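PDB 4WCG: ORF112 from Cyprinid herpesvirus 3, which binds left-handed Z-DNA through its Zalpha domain and may counter the host's innate immune response. Local coordinates for residues R74-M79 / G83-H88. Numbering follows the deposited sequence.
With SO4 (sulfate ion), chain E; nucleotides of chain D; nucleotides of chain C.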
loop_
_atom_site.group_PDB
_atom_site.type_symbol
_atom_site.label_atom_id
_atom_site.label_comp_id
_atom_site.label_asym_id
_atom_site.label_seq_id
_atom_site.Cartn_x
_atom_site.Cartn_y
_atom_site.Cartn_z
ATOM N N ARG A 74 0.996 -9.886 5.634
ATOM C CA ARG A 74 0.730 -10.075 4.211
ATOM C C ARG A 74 -0.580 -9.370 3.846
ATOM O O ARG A 74 -0.677 -8.685 2.802
ATOM C CB ARG A 74 0.671 -11.564 3.864
ATOM C CG ARG A 74 0.592 -11.827 2.354
ATOM C CD ARG A 74 0.787 -13.287 2.016
ATOM N NE ARG A 74 -0.328 -14.100 2.476
ATOM C CZ ARG A 74 -0.263 -14.929 3.509
ATOM N NH1 ARG A 74 0.860 -15.033 4.199
ATOM N NH2 ARG A 74 -1.324 -15.648 3.852
ATOM N N HIS A 75 -1.582 -9.533 4.706
ATOM C CA HIS A 75 -2.878 -8.924 4.421
ATOM C C HIS A 75 -2.863 -7.402 4.609
ATOM O O HIS A 75 -3.446 -6.680 3.797
ATOM C CB HIS A 75 -3.969 -9.577 5.272
ATOM C CG HIS A 75 -4.319 -10.964 4.833
ATOM N ND1 HIS A 75 -3.487 -12.047 5.034
ATOM C CD2 HIS A 75 -5.411 -11.443 4.192
ATOM C CE1 HIS A 75 -4.058 -13.133 4.543
ATOM N NE2 HIS A 75 -5.225 -12.795 4.025
ATOM N N LEU A 76 -2.196 -6.908 5.655
ATOM C CA LEU A 76 -2.093 -5.456 5.869
ATOM C C LEU A 76 -1.453 -4.769 4.674
ATOM O O LEU A 76 -1.957 -3.763 4.156
ATOM C CB LEU A 76 -1.272 -5.131 7.128
ATOM C CG LEU A 76 -1.969 -5.374 8.466
ATOM C CD1 LEU A 76 -0.941 -5.378 9.604
ATOM C CD2 LEU A 76 -3.009 -4.268 8.701
ATOM N N TYR A 77 -0.320 -5.298 4.225
ATOM C CA TYR A 77 0.366 -4.646 3.124
ATOM C C TYR A 77 -0.450 -4.700 1.831
ATOM O O TYR A 77 -0.472 -3.733 1.081
ATOM C CB TYR A 77 1.758 -5.249 2.923
ATOM C CG TYR A 77 2.790 -4.681 3.887
ATOM C CD1 TYR A 77 2.967 -5.228 5.157
ATOM C CD2 TYR A 77 3.545 -3.578 3.536
ATOM C CE1 TYR A 77 3.905 -4.703 6.030
ATOM C CE2 TYR A 77 4.477 -3.040 4.394
ATOM C CZ TYR A 77 4.653 -3.606 5.647
ATOM O OH TYR A 77 5.590 -3.052 6.487
ATOM N N ARG A 78 -1.129 -5.809 1.556
ATOM C CA ARG A 78 -1.950 -5.819 0.355
ATOM C C ARG A 78 -3.133 -4.848 0.471
ATOM O O ARG A 78 -3.475 -4.183 -0.514
ATOM C CB ARG A 78 -2.417 -7.231 0.046
ATOM C CG ARG A 78 -1.263 -8.135 -0.419
ATOM C CD ARG A 78 -0.454 -7.560 -1.608
ATOM N NE ARG A 78 0.507 -8.537 -2.126
ATOM C CZ ARG A 78 1.339 -8.342 -3.152
ATOM N NH1 ARG A 78 1.365 -7.181 -3.812
ATOM N NH2 ARG A 78 2.156 -9.322 -3.529
ATOM N N MET A 79 -3.742 -4.751 1.658
ATOM C CA MET A 79 -4.833 -3.774 1.848
ATOM C C MET A 79 -4.339 -2.337 1.732
ATOM O O MET A 79 -5.101 -1.445 1.329
ATOM C CB MET A 79 -5.527 -3.966 3.198
ATOM C CG MET A 79 -6.578 -5.064 3.136
ATOM S SD MET A 79 -7.671 -5.083 4.566
ATOM C CE MET A 79 -6.527 -5.614 5.851
ATOM N N GLY A 83 -5.632 1.352 -0.246
ATOM C CA GLY A 83 -6.027 2.341 0.746
ATOM C C GLY A 83 -7.031 1.903 1.794
ATOM O O GLY A 83 -7.645 2.745 2.458
ATOM N N ARG A 84 -7.194 0.598 1.970
ATOM C CA ARG A 84 -8.104 0.102 3.005
ATOM C C ARG A 84 -7.510 0.219 4.408
ATOM O O ARG A 84 -8.242 0.310 5.400
ATOM C CB ARG A 84 -8.488 -1.347 2.717
ATOM C CG ARG A 84 -9.379 -1.482 1.500
ATOM C CD ARG A 84 -9.625 -2.934 1.172
ATOM N NE ARG A 84 -10.689 -3.503 1.982
ATOM C CZ ARG A 84 -11.043 -4.787 1.941
ATOM N NH1 ARG A 84 -10.383 -5.628 1.155
ATOM N NH2 ARG A 84 -12.037 -5.235 2.696
ATOM N N VAL A 85 -6.180 0.145 4.482
ATOM C CA VAL A 85 -5.431 0.476 5.690
ATOM C C VAL A 85 -4.283 1.393 5.281
ATOM O O VAL A 85 -3.955 1.514 4.090
ATOM C CB VAL A 85 -4.860 -0.783 6.419
ATOM C CG1 VAL A 85 -5.972 -1.726 6.819
ATOM C CG2 VAL A 85 -3.848 -1.516 5.548
ATOM N N ARG A 86 -3.653 2.022 6.259
ATOM C CA ARG A 86 -2.544 2.917 5.984
ATOM C C ARG A 86 -1.484 2.730 7.056
ATOM O O ARG A 86 -1.797 2.724 8.256
ATOM C CB ARG A 86 -3.028 4.357 5.943
ATOM C CG ARG A 86 -1.987 5.338 5.426
ATOM C CD ARG A 86 -2.445 6.751 5.619
ATOM N NE ARG A 86 -3.697 7.003 4.917
ATOM C CZ ARG A 86 -4.564 7.951 5.255
ATOM N NH1 ARG A 86 -4.316 8.728 6.301
ATOM N NH2 ARG A 86 -5.680 8.110 4.559
ATOM N N LYS A 87 -0.234 2.586 6.636
ATOM C CA LYS A 87 0.866 2.447 7.571
ATOM C C LYS A 87 1.386 3.818 7.979
ATOM O O LYS A 87 1.369 4.755 7.180
ATOM C CB LYS A 87 1.993 1.622 6.933
ATOM C CG LYS A 87 3.044 1.120 7.898
ATOM C CD LYS A 87 4.138 0.377 7.129
ATOM C CE LYS A 87 5.140 1.353 6.552
ATOM N NZ LYS A 87 5.901 2.036 7.634
ATOM N N HIS A 88 1.840 3.926 9.224
ATOM C CA HIS A 88 2.655 5.043 9.676
ATOM C C HIS A 88 3.854 5.251 8.756
ATOM O O HIS A 88 4.475 4.291 8.325
ATOM C CB HIS A 88 3.124 4.783 11.118
ATOM C CG HIS A 88 3.716 5.972 11.800
ATOM N ND1 HIS A 88 4.978 6.444 11.514
ATOM C CD2 HIS A 88 3.223 6.779 12.772
ATOM C CE1 HIS A 88 5.237 7.496 12.271
ATOM N NE2 HIS A 88 4.185 7.722 13.042
HETATM S S SO4 E . -5.085 6.367 1.416
HETATM O O1 SO4 E . -6.446 6.517 1.929
HETATM O O2 SO4 E . -4.531 7.689 1.103
HETATM O O3 SO4 E . -4.236 5.735 2.439
HETATM O O4 SO4 E . -5.122 5.564 0.196
ATOM P P DG D 5 6.834 -10.608 8.796
ATOM O OP1 DG D 5 6.384 -9.865 9.950
ATOM O OP2 DG D 5 7.123 -12.013 8.947
ATOM O "O5'" DG D 5 5.749 -10.391 7.671
ATOM C "C5'" DG D 5 5.945 -10.936 6.395
ATOM C "C4'" DG D 5 4.872 -10.461 5.446
ATOM O "O4'" DG D 5 4.931 -9.034 5.308
ATOM C "C3'" DG D 5 5.020 -11.025 4.040
ATOM O "O3'" DG D 5 4.142 -12.130 3.953
ATOM C "C2'" DG D 5 4.597 -9.882 3.137
ATOM C "C1'" DG D 5 4.753 -8.630 3.969
ATOM N N9 DG D 5 5.852 -7.733 3.628
ATOM C C8 DG D 5 5.758 -6.379 3.466
ATOM N N7 DG D 5 6.903 -5.810 3.233
ATOM C C5 DG D 5 7.811 -6.853 3.244
ATOM C C6 DG D 5 9.204 -6.849 3.038
ATOM O O6 DG D 5 9.933 -5.900 2.793
ATOM N N1 DG D 5 9.739 -8.121 3.159
ATOM C C2 DG D 5 9.021 -9.253 3.427
ATOM N N2 DG D 5 9.714 -10.386 3.495
ATOM N N3 DG D 5 7.716 -9.272 3.608
ATOM C C4 DG D 5 7.179 -8.046 3.497
ATOM P P DC D 4 7.313 -4.728 9.024
ATOM O OP1 DC D 4 5.906 -4.430 8.715
ATOM O OP2 DC D 4 7.641 -5.337 10.320
ATOM O "O5'" DC D 4 7.922 -5.630 7.849
ATOM C "C5'" DC D 4 7.101 -6.527 7.144
ATOM C "C4'" DC D 4 7.810 -7.864 6.983
ATOM O "O4'" DC D 4 8.978 -7.697 6.127
ATOM C "C3'" DC D 4 8.325 -8.488 8.287
ATOM O "O3'" DC D 4 8.142 -9.908 8.241
ATOM C "C2'" DC D 4 9.812 -8.142 8.252
ATOM C "C1'" DC D 4 10.099 -8.282 6.761
ATOM N N1 DC D 4 11.312 -7.556 6.332
ATOM C C2 DC D 4 12.519 -8.229 6.229
ATOM O O2 DC D 4 12.549 -9.435 6.503
ATOM N N3 DC D 4 13.631 -7.547 5.841
ATOM C C4 DC D 4 13.543 -6.244 5.562
ATOM N N4 DC D 4 14.654 -5.604 5.182
ATOM C C5 DC D 4 12.313 -5.535 5.673
ATOM C C6 DC D 4 11.233 -6.221 6.046
ATOM P P DG C 5 7.591 -5.786 -11.952
ATOM O OP1 DG C 5 6.729 -5.066 -12.827
ATOM O OP2 DG C 5 8.912 -6.119 -12.400
ATOM O "O5'" DG C 5 7.727 -4.967 -10.601
ATOM C "C5'" DG C 5 8.540 -5.460 -9.577
ATOM C "C4'" DG C 5 8.428 -4.597 -8.343
ATOM O "O4'" DG C 5 7.058 -4.536 -7.916
ATOM C "C3'" DG C 5 9.221 -5.150 -7.171
ATOM O "O3'" DG C 5 10.471 -4.490 -7.143
ATOM C "C2'" DG C 5 8.365 -4.805 -5.971
ATOM C "C1'" DG C 5 6.961 -4.633 -6.513
ATOM N N9 DG C 5 6.003 -5.683 -6.206
ATOM C C8 DG C 5 4.743 -5.483 -5.710
ATOM N N7 DG C 5 4.066 -6.585 -5.569
ATOM C C5 DG C 5 4.931 -7.576 -6.002
ATOM C C6 DG C 5 4.747 -8.972 -6.091
ATOM O O6 DG C 5 3.760 -9.635 -5.796
ATOM N N1 DG C 5 5.878 -9.601 -6.591
ATOM C C2 DG C 5 7.024 -8.969 -6.979
ATOM N N2 DG C 5 7.997 -9.750 -7.449
ATOM N N3 DG C 5 7.200 -7.665 -6.921
ATOM C C4 DG C 5 6.128 -7.036 -6.410
#
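Met-79 and Arg-84 meet where the DNA-binding helix 69-81 ends and the chain turns into strand 86-87, a helix-capping contact backed by a small apolar cluster. Arg-84 N donates to Met-79 O at 3.0 Å, while Gly-83, whose phi is positive, bonds back to the carbonyl of Ser-80. Together these form a Schellman motif.

The reversal folds Val-85 against the C-terminal end of the helix. Its CG2, standing between the backbone N and the carbonyl carbon, comes to 3.8 Å from Met-79 CB and lies 3.3 Å from Leu-76 O, a tight approach; CG1 faces Met-79 CE. Over one face of the Arg-84 guanidinium, offset toward its rim, sits the Met-79 sulfur, and a salt bridge from Arg-84 to Glu-40 ties this corner to helix 40-52.

The arrangement belongs to the winged helix-turn-helix fold of Zalpha domains, with helix 69-81 as recognition helix and strands 86-87 and 94-95 forming the wing. Farther along, Lys-87 CD reaches Tyr-77 OH at 3.8 Å, obliquely to the ring. This tyrosine also contacts the DNA: guanine DG5 of chain D places C8 over the ring centre, 3.3 Å above its plane, and the hydroxyl donates to OP1 of DC4 of chain D at 2.6 Å. Trp-94 meets the same ring edge-to-face. One residue on, Arg-78 bends at chi2 (-54°) and sets its guanidinium edge against guanine DG5 of chain C, NH2 bonding to O6 and NH1 to N7, while a salt bridge to Glu-81 also holds NH1.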